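Local coordinates for protein putative alpha-L-fucosidase (Bacteroides thetaiotaomicron, PDB 4H41) that is a putative alpha-L-fucosidase with a TIM-barrel fold that probably takes part in breaking down host glycans, at residues F256-N259 against K260-D264; N227-F230 against D231-E235; D215-S218 against V219-E223. All blocks are in the same frame, centred on the assembly; numbering follows the deposited sequence.

Contact 1: residues F256-N259 against K260-D264; sequences FTVN and KKLAD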
ATOM      1  N   PHE B 256     -26.257 -15.840   2.913  1.00 16.36           N
ATOM      2  CA  PHE B 256     -25.893 -16.986   3.730  1.00 16.39           C
ATOM      3  C   PHE B 256     -27.056 -17.950   3.924  1.00 17.98           C
ATOM      4  O   PHE B 256     -26.836 -19.165   3.959  1.00 18.32           O
ATOM      5  CB  PHE B 256     -25.333 -16.545   5.088  1.00 17.51           C
ATOM      6  CG  PHE B 256     -23.939 -15.948   5.086  1.00 17.78           C
ATOM      7  CD1 PHE B 256     -23.261 -15.688   3.893  1.00 18.10           C
ATOM      8  CD2 PHE B 256     -23.322 -15.600   6.267  1.00 20.23           C
ATOM      9  CE1 PHE B 256     -21.963 -15.164   3.913  1.00 18.67           C
ATOM     10  CE2 PHE B 256     -22.018 -15.107   6.278  1.00 22.68           C
ATOM     11  CZ  PHE B 256     -21.361 -14.864   5.098  1.00 19.04           C
ATOM     12  N   THR B 257     -28.285 -17.436   4.013  1.00 16.65           N
ATOM     13  CA  THR B 257     -29.462 -18.283   4.143  1.00 17.39           C
ATOM     14  C   THR B 257     -29.618 -19.160   2.888  1.00 21.86           C
ATOM     15  O   THR B 257     -29.827 -20.378   2.994  1.00 18.70           O
ATOM     16  CB  THR B 257     -30.723 -17.457   4.397  1.00 23.16           C
ATOM     17  OG1 THR B 257     -30.563 -16.773   5.645  1.00 24.67           O
ATOM     18  CG2 THR B 257     -31.975 -18.330   4.453  1.00 25.10           C
ATOM     19  N   VAL B 258     -29.432 -18.563   1.709  1.00 20.40           N
ATOM     20  CA  VAL B 258     -29.513 -19.317   0.469  1.00 19.49           C
ATOM     21  C   VAL B 258     -28.354 -20.328   0.336  1.00 20.42           C
ATOM     22  O   VAL B 258     -28.606 -21.455  -0.058  1.00 18.37           O
ATOM     23  CB  VAL B 258     -29.546 -18.355  -0.735  1.00 27.41           C
ATOM     24  CG1 VAL B 258     -29.058 -19.029  -1.987  1.00 29.38           C
ATOM     25  CG2 VAL B 258     -30.945 -17.780  -0.917  1.00 28.65           C
ATOM     26  N   ASN B 259     -27.130 -19.939   0.639  1.00 18.18           N
ATOM     27  CA  ASN B 259     -25.983 -20.827   0.524  1.00 18.69           C
ATOM     28  C   ASN B 259     -26.118 -22.034   1.496  1.00 21.80           C
ATOM     29  O   ASN B 259     -25.823 -23.159   1.115  1.00 20.16           O
ATOM     30  CB  ASN B 259     -24.678 -20.067   0.727  1.00 17.57           C
ATOM     31  CG  ASN B 259     -24.360 -19.159  -0.420  1.00 20.24           C
ATOM     32  OD1 ASN B 259     -24.959 -19.268  -1.495  1.00 17.98           O
ATOM     33  ND2 ASN B 259     -23.412 -18.266  -0.224  1.00 18.63           N
ATOM     34  N   LYS B 260     -26.724 -21.820   2.643  1.00 19.24           N
ATOM     35  CA  LYS B 260     -26.940 -22.891   3.630  1.00 18.35           C
ATOM     36  C   LYS B 260     -28.061 -23.819   3.154  1.00 21.92           C
ATOM     37  O   LYS B 260     -27.936 -25.054   3.231  1.00 20.40           O
ATOM     38  CB  LYS B 260     -27.215 -22.276   5.013  1.00 18.81           C
ATOM     39  CG  LYS B 260     -27.588 -23.270   6.094  1.00 20.62           C
ATOM     40  CD  LYS B 260     -26.532 -24.244   6.466  1.00 29.73           C
ATOM     41  CE  LYS B 260     -27.046 -25.071   7.638  1.00 31.84           C
ATOM     42  NZ  LYS B 260     -26.642 -26.472   7.542  1.00 28.81           N
ATOM     43  N   LYS B 261     -29.109 -23.247   2.599  1.00 19.34           N
ATOM     44  CA  LYS B 261     -30.235 -24.008   2.022  1.00 20.31           C
ATOM     45  C   LYS B 261     -29.744 -24.963   0.903  1.00 21.48           C
ATOM     46  O   LYS B 261     -30.124 -26.135   0.856  1.00 19.77           O
ATOM     47  CB  LYS B 261     -31.262 -23.025   1.457  1.00 21.37           C
ATOM     48  CG  LYS B 261     -32.486 -23.737   0.830  1.00 30.75           C
ATOM     49  CD  LYS B 261     -33.620 -22.785   0.532  1.00 46.98           C
ATOM     50  CE  LYS B 261     -33.247 -21.640  -0.364  1.00 65.04           C
ATOM     51  NZ  LYS B 261     -34.451 -21.001  -0.989  1.00 80.82           N
ATOM     52  N   LEU B 262     -28.923 -24.414  -0.025  1.00 17.06           N
ATOM     53  CA  LEU B 262     -28.292 -25.215  -1.096  1.00 17.95           C
ATOM     54  C   LEU B 262     -27.369 -26.298  -0.565  1.00 22.32           C
ATOM     55  O   LEU B 262     -27.479 -27.460  -0.988  1.00 21.98           O
ATOM     56  CB  LEU B 262     -27.535 -24.304  -2.048  1.00 18.78           C
ATOM     57  CG  LEU B 262     -28.396 -23.406  -2.917  1.00 25.71           C
ATOM     58  CD1 LEU B 262     -27.565 -22.462  -3.698  1.00 27.84           C
ATOM     59  CD2 LEU B 262     -29.269 -24.220  -3.806  1.00 32.08           C
ATOM     60  N   ALA B 263     -26.527 -25.977   0.411  1.00 20.56           N
ATOM     61  CA  ALA B 263     -25.678 -27.014   1.016  1.00 21.53           C
ATOM     62  C   ALA B 263     -26.512 -28.134   1.621  1.00 22.15           C
ATOM     63  O   ALA B 263     -26.223 -29.316   1.395  1.00 22.30           O
ATOM     64  CB  ALA B 263     -24.788 -26.401   2.090  1.00 22.23           C
ATOM     65  N   ASP B 264     -27.577 -27.780   2.343  1.00 18.51           N
ATOM     66  CA  ASP B 264     -28.459 -28.782   2.953  1.00 17.72           C
ATOM     67  C   ASP B 264     -29.157 -29.656   1.910  1.00 22.59           C
ATOM     68  O   ASP B 264     -29.255 -30.866   2.095  1.00 22.88           O
ATOM     69  CB  ASP B 264     -29.494 -28.119   3.840  1.00 19.23           C
ATOM     70  CG  ASP B 264     -28.915 -27.567   5.131  1.00 23.20           C
ATOM     71  OD1 ASP B 264     -27.700 -27.821   5.413  1.00 26.11           O
ATOM     72  OD2 ASP B 264     -29.637 -26.843   5.830  1.00 26.15           O
TER
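Val258 and Leu262 lie side by side one helical turn apart, their side chains pointing the same way, and meet through methyls: Val258 CG1 is 4.1 Å from Leu262 CD1. The valine brings this methyl forward because CG1 stands anti to its backbone N (chi1 156°), which leaves CG2 beside that nitrogen. Leucine CG has swung beside its own N instead and rests against the valine carbonyl, with Leu262 CG 3.5 Å from Val258 O. That oxygen also takes the Leu262 N-H at 3.0 Å between N and O, in a nearly straight bond of 172°, so backbone and side chain of the leucine close on the same carbonyl. Asn259 O accepts in the same way from Ala263 N, and the alanine methyl sits near it, Ala263 CB to Asn259 O being 3.5 Å. The Asn259 amide reaches off the helix, where OD1 accepts from His222 NE2. Lys260 goes another way. Its CB passes 3.3 Å from Phe256 O, the acceptor for its backbone N-H, and the chain then bends at chi2 (65°) to bring NZ to Asp264, the next turn along. There Lys260 NZ is 2.7 Å from Asp264 OD1, a salt bridge made on the syn lone pair. Lys261 sends its ammonium to Glu223, as a second charge pair away from the first. Both segments belong to helix 252-266, the crossover of the beta-alpha-beta unit between strands 239-243 and 269-273. Helix 219-233 packs on it, with Val219 and Glu223 against Val258, and Trp226 and Phe230 against Leu262; Phe256 turns to Ala299 and Ala300 of helix 290-302, while Ala263 rests on Cys270 of strand 269-273.

Contact 2: residues N227-F230 against D231-E235; sequences NEIF and DGIHE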
ATOM      1  N   ASN B 227     -27.624 -23.916  -7.579  1.00 20.87           N
ATOM      2  CA  ASN B 227     -28.417 -25.147  -7.486  1.00 22.06           C
ATOM      3  C   ASN B 227     -27.945 -26.125  -8.558  1.00 25.36           C
ATOM      4  O   ASN B 227     -27.728 -27.311  -8.293  1.00 25.49           O
ATOM      5  CB  ASN B 227     -29.907 -24.829  -7.650  1.00 29.99           C
ATOM      6  CG  ASN B 227     -30.763 -26.029  -7.574  1.00 39.36           C
ATOM      7  OD1 ASN B 227     -30.785 -26.703  -6.546  1.00 28.80           O
ATOM      8  ND2 ASN B 227     -31.477 -26.346  -8.646  1.00 35.17           N
ATOM      9  N   GLU B 228     -27.709 -25.616  -9.776  1.00 23.42           N
ATOM     10  CA  GLU B 228     -27.223 -26.459 -10.867  1.00 25.25           C
ATOM     11  C   GLU B 228     -25.796 -26.943 -10.624  1.00 26.12           C
ATOM     12  O   GLU B 228     -25.479 -28.097 -10.918  1.00 24.86           O
ATOM     13  CB  GLU B 228     -27.250 -25.693 -12.205  1.00 28.28           C
ATOM     14  CG  GLU B 228     -28.653 -25.384 -12.680  1.00 48.81           C
ATOM     15  CD  GLU B 228     -28.750 -24.864 -14.102  1.00 89.96           C
ATOM     16  OE1 GLU B 228     -28.321 -25.590 -15.027  1.00 91.92           O
ATOM     17  OE2 GLU B 228     -29.295 -23.753 -14.298  1.00 90.46           O
ATOM     18  N   ILE B 229     -24.935 -26.072 -10.118  1.00 21.75           N
ATOM     19  CA  ILE B 229     -23.544 -26.446  -9.878  1.00 22.03           C
ATOM     20  C   ILE B 229     -23.488 -27.497  -8.791  1.00 22.53           C
ATOM     21  O   ILE B 229     -22.886 -28.545  -9.015  1.00 21.35           O
ATOM     22  CB  ILE B 229     -22.653 -25.217  -9.563  1.00 23.88           C
ATOM     23  CG1 ILE B 229     -22.536 -24.353 -10.808  1.00 25.97           C
ATOM     24  CG2 ILE B 229     -21.282 -25.649  -9.086  1.00 22.66           C
ATOM     25  CD1 ILE B 229     -22.222 -22.920 -10.507  1.00 26.75           C
ATOM     26  N   PHE B 230     -24.134 -27.242  -7.644  1.00 21.21           N
ATOM     27  CA  PHE B 230     -24.110 -28.205  -6.536  1.00 20.78           C
ATOM     28  C   PHE B 230     -24.738 -29.543  -6.927  1.00 24.54           C
ATOM     29  O   PHE B 230     -24.153 -30.562  -6.602  1.00 22.64           O
ATOM     30  CB  PHE B 230     -24.725 -27.653  -5.286  1.00 23.27           C
ATOM     31  CG  PHE B 230     -23.968 -26.511  -4.652  1.00 24.60           C
ATOM     32  CD1 PHE B 230     -22.575 -26.444  -4.705  1.00 26.98           C
ATOM     33  CD2 PHE B 230     -24.640 -25.492  -4.028  1.00 32.61           C
ATOM     34  CE1 PHE B 230     -21.894 -25.383  -4.107  1.00 29.42           C
ATOM     35  CE2 PHE B 230     -23.953 -24.420  -3.468  1.00 35.44           C
ATOM     36  CZ  PHE B 230     -22.588 -24.402  -3.470  1.00 31.24           C
ATOM     37  N   ASP B 231     -25.792 -29.541  -7.757  1.00 22.17           N
ATOM     38  CA  ASP B 231     -26.384 -30.777  -8.279  1.00 21.94           C
ATOM     39  C   ASP B 231     -25.341 -31.608  -9.025  1.00 25.96           C
ATOM     40  O   ASP B 231     -25.315 -32.836  -8.876  1.00 25.47           O
ATOM     41  CB  ASP B 231     -27.574 -30.457  -9.199  1.00 23.68           C
ATOM     42  CG  ASP B 231     -28.300 -31.706  -9.672  1.00 31.28           C
ATOM     43  OD1 ASP B 231     -28.713 -32.511  -8.817  1.00 29.22           O
ATOM     44  OD2 ASP B 231     -28.312 -31.954 -10.882  1.00 34.90           O
ATOM     45  N   GLY B 232     -24.488 -30.950  -9.805  1.00 23.78           N
ATOM     46  CA  GLY B 232     -23.457 -31.622 -10.578  1.00 23.80           C
ATOM     47  C   GLY B 232     -22.216 -32.057  -9.824  1.00 26.82           C
ATOM     48  O   GLY B 232     -21.587 -33.035 -10.219  1.00 27.31           O
ATOM     49  N   ILE B 233     -21.864 -31.392  -8.721  1.00 23.49           N
ATOM     50  CA  ILE B 233     -20.566 -31.668  -8.063  1.00 22.62           C
ATOM     51  C   ILE B 233     -20.626 -32.261  -6.668  1.00 24.96           C
ATOM     52  O   ILE B 233     -19.568 -32.651  -6.165  1.00 24.83           O
ATOM     53  CB  ILE B 233     -19.729 -30.351  -8.004  1.00 23.83           C
ATOM     54  CG1 ILE B 233     -20.243 -29.331  -6.933  1.00 22.63           C
ATOM     55  CG2 ILE B 233     -19.652 -29.696  -9.375  1.00 26.79           C
ATOM     56  CD1 ILE B 233     -19.378 -28.112  -6.674  1.00 24.43           C
ATOM     57  N   HIS B 234     -21.775 -32.271  -6.000  1.00 22.53           N
ATOM     58  CA  HIS B 234     -21.835 -32.652  -4.592  1.00 22.09           C
ATOM     59  C   HIS B 234     -21.323 -34.072  -4.275  1.00 26.08           C
ATOM     60  O   HIS B 234     -20.964 -34.309  -3.130  1.00 28.14           O
ATOM     61  CB  HIS B 234     -23.262 -32.518  -4.029  1.00 22.85           C
ATOM     62  CG  HIS B 234     -24.198 -33.580  -4.503  1.00 27.09           C
ATOM     63  ND1 HIS B 234     -24.426 -34.725  -3.757  1.00 30.99           N
ATOM     64  CD2 HIS B 234     -24.914 -33.659  -5.644  1.00 28.63           C
ATOM     65  CE1 HIS B 234     -25.281 -35.457  -4.463  1.00 30.23           C
ATOM     66  NE2 HIS B 234     -25.612 -34.851  -5.595  1.00 29.86           N
ATOM     67  N   GLU B 235     -21.278 -34.989  -5.233  1.00 23.49           N
ATOM     68  CA  GLU B 235     -20.810 -36.340  -4.920  1.00 24.24           C
ATOM     69  C   GLU B 235     -19.308 -36.385  -4.705  1.00 27.49           C
ATOM     70  O   GLU B 235     -18.848 -37.298  -4.042  1.00 30.05           O
ATOM     71  CB  GLU B 235     -21.237 -37.360  -5.954  1.00 27.15           C
ATOM     72  CG  GLU B 235     -22.744 -37.546  -5.954  1.00 39.37           C
ATOM     73  CD  GLU B 235     -23.300 -38.688  -6.792  1.00 72.25           C
ATOM     74  OE1 GLU B 235     -22.540 -39.628  -7.118  1.00 72.85           O
ATOM     75  OE2 GLU B 235     -24.512 -38.651  -7.105  1.00 68.50           O
TER
HETATM   76  O   HOH W   1     -26.200 -30.212 -12.528  1.00 49.78           O
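The Phe230 ring receives Ile233 at its edge, close to the ring plane, with Ile233 CD1 4.1 Å from Phe230 CD1. The imidazole of His234 has Glu235 CG over one face, offset toward the rim, and the carbonyl oxygen of Phe230 at its edge and in plane, 3.3 Å from His234 CD2. Ile233 places CG1 between its backbone N and carbonyl carbon (chi1 74°), which carries CD1 back along the helix to Ile229 CG2, 3.9 Å away, as well as to the phenylalanine. The carbonyl of Phe230 is shared. His234 N lies in its plane at 3.0 Å from Phe230 O, whereas Ile233 N sits above that plane, off the lone pairs. Ile229 O receives two weak bonds, from Gly232 N and Ile233 N. A water donates to Glu228 O and to Asp231 OD2, tying the carboxylate to the preceding turn. Arg178 takes up Gly232 O, and helix 173-187 covers the isoleucines through Ile174 and Phe177. Bonds to the third residue along, beside those to the fourth, are consistent with a helix tightening toward its last turn, apolar toward helix 173-187 and strand 239-243 and water-bridged at Asp231.

Contact 3: residues D215-S218 against V219-E223; sequences DAVS and VQQHE
Ser218 turns its hydroxyl onto the first turn of helix 219-233, and Ser218 OG accepts the Gln221 N-H at 2.9 Å from Gln221 N, with an angle of 162°. The rotation about its first torsion (chi1 69°) sets OG between the backbone N and the carbonyl carbon, near enough to lie 3.3 Å from Gln221 CB. Next to it Ser218 O takes the His222 N-H at 3.0 Å from His222 N. This is the tight part, and Val217 packs against the same turn: Val217 CG2 is 3.7 Å from His222 N and 3.9 Å from Gln221 CB, the valine and glutamine side chains crossing at about a right angle. Ser218 is thus the N-cap of the helix, at the end of the loop that leads from barrel strand 193-195. Replacing it with an alanine would probably leave Gln221 N without its capping acceptor and fray the first turn. The outer side is looser. Gln220, exposed, bends at chi2 and brings Gln220 OE1 to within 3.6 Å of Ser218 CB, while the Gln221 amide is engaged by Glu225. The buried imidazole of His222 leads away from the loop residues, among Trp226, Phe242 and Phe255, with Asn259 as its polar partner.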
ATOM      1  N   ASP B 215     -25.136  -3.779 -11.086  1.00 49.21           N
ATOM      2  CA  ASP B 215     -25.717  -5.011 -11.659  1.00 46.24           C
ATOM      3  C   ASP B 215     -25.196  -6.275 -10.915  1.00 42.13           C
ATOM      4  O   ASP B 215     -24.882  -7.312 -11.521  1.00 40.55           O
ATOM      5  CB  ASP B 215     -25.459  -5.099 -13.174  1.00 49.04           C
ATOM      6  CG  ASP B 215     -24.009  -5.260 -13.578  1.00 61.68           C
ATOM      7  OD1 ASP B 215     -23.122  -4.777 -12.823  1.00 60.62           O
ATOM      8  OD2 ASP B 215     -23.755  -5.892 -14.636  1.00 69.17           O
ATOM      9  N   ALA B 216     -25.180  -6.199  -9.585  1.00 32.51           N
ATOM     10  CA  ALA B 216     -24.803  -7.324  -8.751  1.00 29.66           C
ATOM     11  C   ALA B 216     -25.826  -8.435  -8.958  1.00 30.18           C
ATOM     12  O   ALA B 216     -27.002  -8.159  -9.256  1.00 27.00           O
ATOM     13  CB  ALA B 216     -24.773  -6.891  -7.294  1.00 30.29           C
ATOM     14  N   VAL B 217     -25.399  -9.681  -8.817  1.00 24.80           N
ATOM     15  CA  VAL B 217     -26.315 -10.794  -8.982  1.00 22.07           C
ATOM     16  C   VAL B 217     -27.436 -10.738  -7.930  1.00 26.25           C
ATOM     17  O   VAL B 217     -27.198 -10.400  -6.766  1.00 23.57           O
ATOM     18  CB  VAL B 217     -25.546 -12.142  -8.939  1.00 23.16           C
ATOM     19  CG1 VAL B 217     -25.037 -12.478  -7.531  1.00 20.96           C
ATOM     20  CG2 VAL B 217     -26.412 -13.286  -9.492  1.00 22.98           C
ATOM     21  N   SER B 218     -28.644 -11.114  -8.328  1.00 23.93           N
ATOM     22  CA  SER B 218     -29.752 -11.210  -7.363  1.00 23.81           C
ATOM     23  C   SER B 218     -29.591 -12.499  -6.571  1.00 25.65           C
ATOM     24  O   SER B 218     -28.940 -13.453  -7.025  1.00 22.45           O
ATOM     25  CB  SER B 218     -31.090 -11.212  -8.099  1.00 26.63           C
ATOM     26  OG  SER B 218     -31.241 -12.423  -8.821  1.00 25.76           O
ATOM     27  N   VAL B 219     -30.189 -12.552  -5.397  1.00 23.64           N
ATOM     28  CA  VAL B 219     -30.185 -13.781  -4.599  1.00 23.06           C
ATOM     29  C   VAL B 219     -30.825 -14.916  -5.396  1.00 24.81           C
ATOM     30  O   VAL B 219     -30.334 -16.034  -5.369  1.00 21.66           O
ATOM     31  CB  VAL B 219     -30.955 -13.586  -3.261  1.00 29.63           C
ATOM     32  CG1 VAL B 219     -31.173 -14.914  -2.559  1.00 30.35           C
ATOM     33  CG2 VAL B 219     -30.217 -12.638  -2.354  1.00 29.52           C
ATOM     34  N   GLN B 220     -31.924 -14.609  -6.129  1.00 21.06           N
ATOM     35  CA  GLN B 220     -32.666 -15.588  -6.910  1.00 21.80           C
ATOM     36  C   GLN B 220     -31.820 -16.194  -8.024  1.00 24.07           C
ATOM     37  O   GLN B 220     -31.841 -17.418  -8.202  1.00 22.91           O
ATOM     38  CB  GLN B 220     -33.946 -14.957  -7.502  1.00 24.45           C
ATOM     39  CG  GLN B 220     -34.932 -14.463  -6.431  1.00 42.09           C
ATOM     40  CD  GLN B 220     -34.790 -12.995  -5.999  1.00 60.38           C
ATOM     41  OE1 GLN B 220     -33.684 -12.436  -5.844  1.00 34.14           O
ATOM     42  NE2 GLN B 220     -35.920 -12.350  -5.700  1.00 68.68           N
ATOM     43  N   GLN B 221     -31.086 -15.366  -8.770  1.00 22.94           N
ATOM     44  CA  GLN B 221     -30.235 -15.864  -9.872  1.00 22.28           C
ATOM     45  C   GLN B 221     -29.028 -16.623  -9.329  1.00 21.73           C
ATOM     46  O   GLN B 221     -28.642 -17.639  -9.895  1.00 23.16           O
ATOM     47  CB  GLN B 221     -29.793 -14.706 -10.768  1.00 24.53           C
ATOM     48  CG  GLN B 221     -29.161 -15.132 -12.091  1.00 30.21           C
ATOM     49  CD  GLN B 221     -30.044 -15.987 -12.967  1.00 33.67           C
ATOM     50  OE1 GLN B 221     -31.278 -15.871 -12.974  1.00 31.59           O
ATOM     51  NE2 GLN B 221     -29.443 -16.891 -13.706  1.00 30.15           N
ATOM     52  N   HIS B 222     -28.450 -16.158  -8.238  1.00 17.03           N
ATOM     53  CA  HIS B 222     -27.345 -16.853  -7.579  1.00 18.33           C
ATOM     54  C   HIS B 222     -27.805 -18.250  -7.162  1.00 21.23           C
ATOM     55  O   HIS B 222     -27.135 -19.212  -7.451  1.00 20.93           O
ATOM     56  CB  HIS B 222     -26.889 -16.048  -6.363  1.00 18.10           C
ATOM     57  CG  HIS B 222     -25.886 -16.738  -5.495  1.00 19.43           C
ATOM     58  ND1 HIS B 222     -24.525 -16.648  -5.753  1.00 19.05           N
ATOM     59  CD2 HIS B 222     -26.078 -17.465  -4.373  1.00 20.20           C
ATOM     60  CE1 HIS B 222     -23.934 -17.329  -4.790  1.00 19.55           C
ATOM     61  NE2 HIS B 222     -24.836 -17.855  -3.941  1.00 20.68           N
ATOM     62  N   GLU B 223     -29.006 -18.361  -6.553  1.00 21.71           N
ATOM     63  CA  GLU B 223     -29.513 -19.667  -6.116  1.00 19.31           C
ATOM     64  C   GLU B 223     -29.750 -20.577  -7.320  1.00 21.14           C
ATOM     65  O   GLU B 223     -29.478 -21.781  -7.272  1.00 20.61           O
ATOM     66  CB  GLU B 223     -30.800 -19.508  -5.306  1.00 21.12           C
ATOM     67  CG  GLU B 223     -31.364 -20.827  -4.822  1.00 27.29           C
ATOM     68  CD  GLU B 223     -32.600 -20.706  -3.952  1.00 44.33           C
ATOM     69  OE1 GLU B 223     -33.000 -19.564  -3.648  1.00 37.28           O
ATOM     70  OE2 GLU B 223     -33.215 -21.751  -3.647  1.00 47.20           O
TER

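Overall arrangement
Along the chain the order is contact 3, contact 2, contact 1. Contacts 3 and 2 lie at the first turn and in the last turns of helix 219-233, their centres 18 Å apart, and contact 1 lies on helix 252-266, the next helix of the eight-stranded parallel barrel, about 13 Å from contact 2 and 14 Å from contact 3, centre to centre. Strand 239-243 runs between the two helices in sequence. Contact 1 touches both others, reaching contact 2 by packing alone, in part through Leu262 on Asn227, and contact 3 by polar bonds as well. Two neighbouring helices of the barrel's outer layer are thereby joined along much of their length by packing, charge and hydrogen bonding.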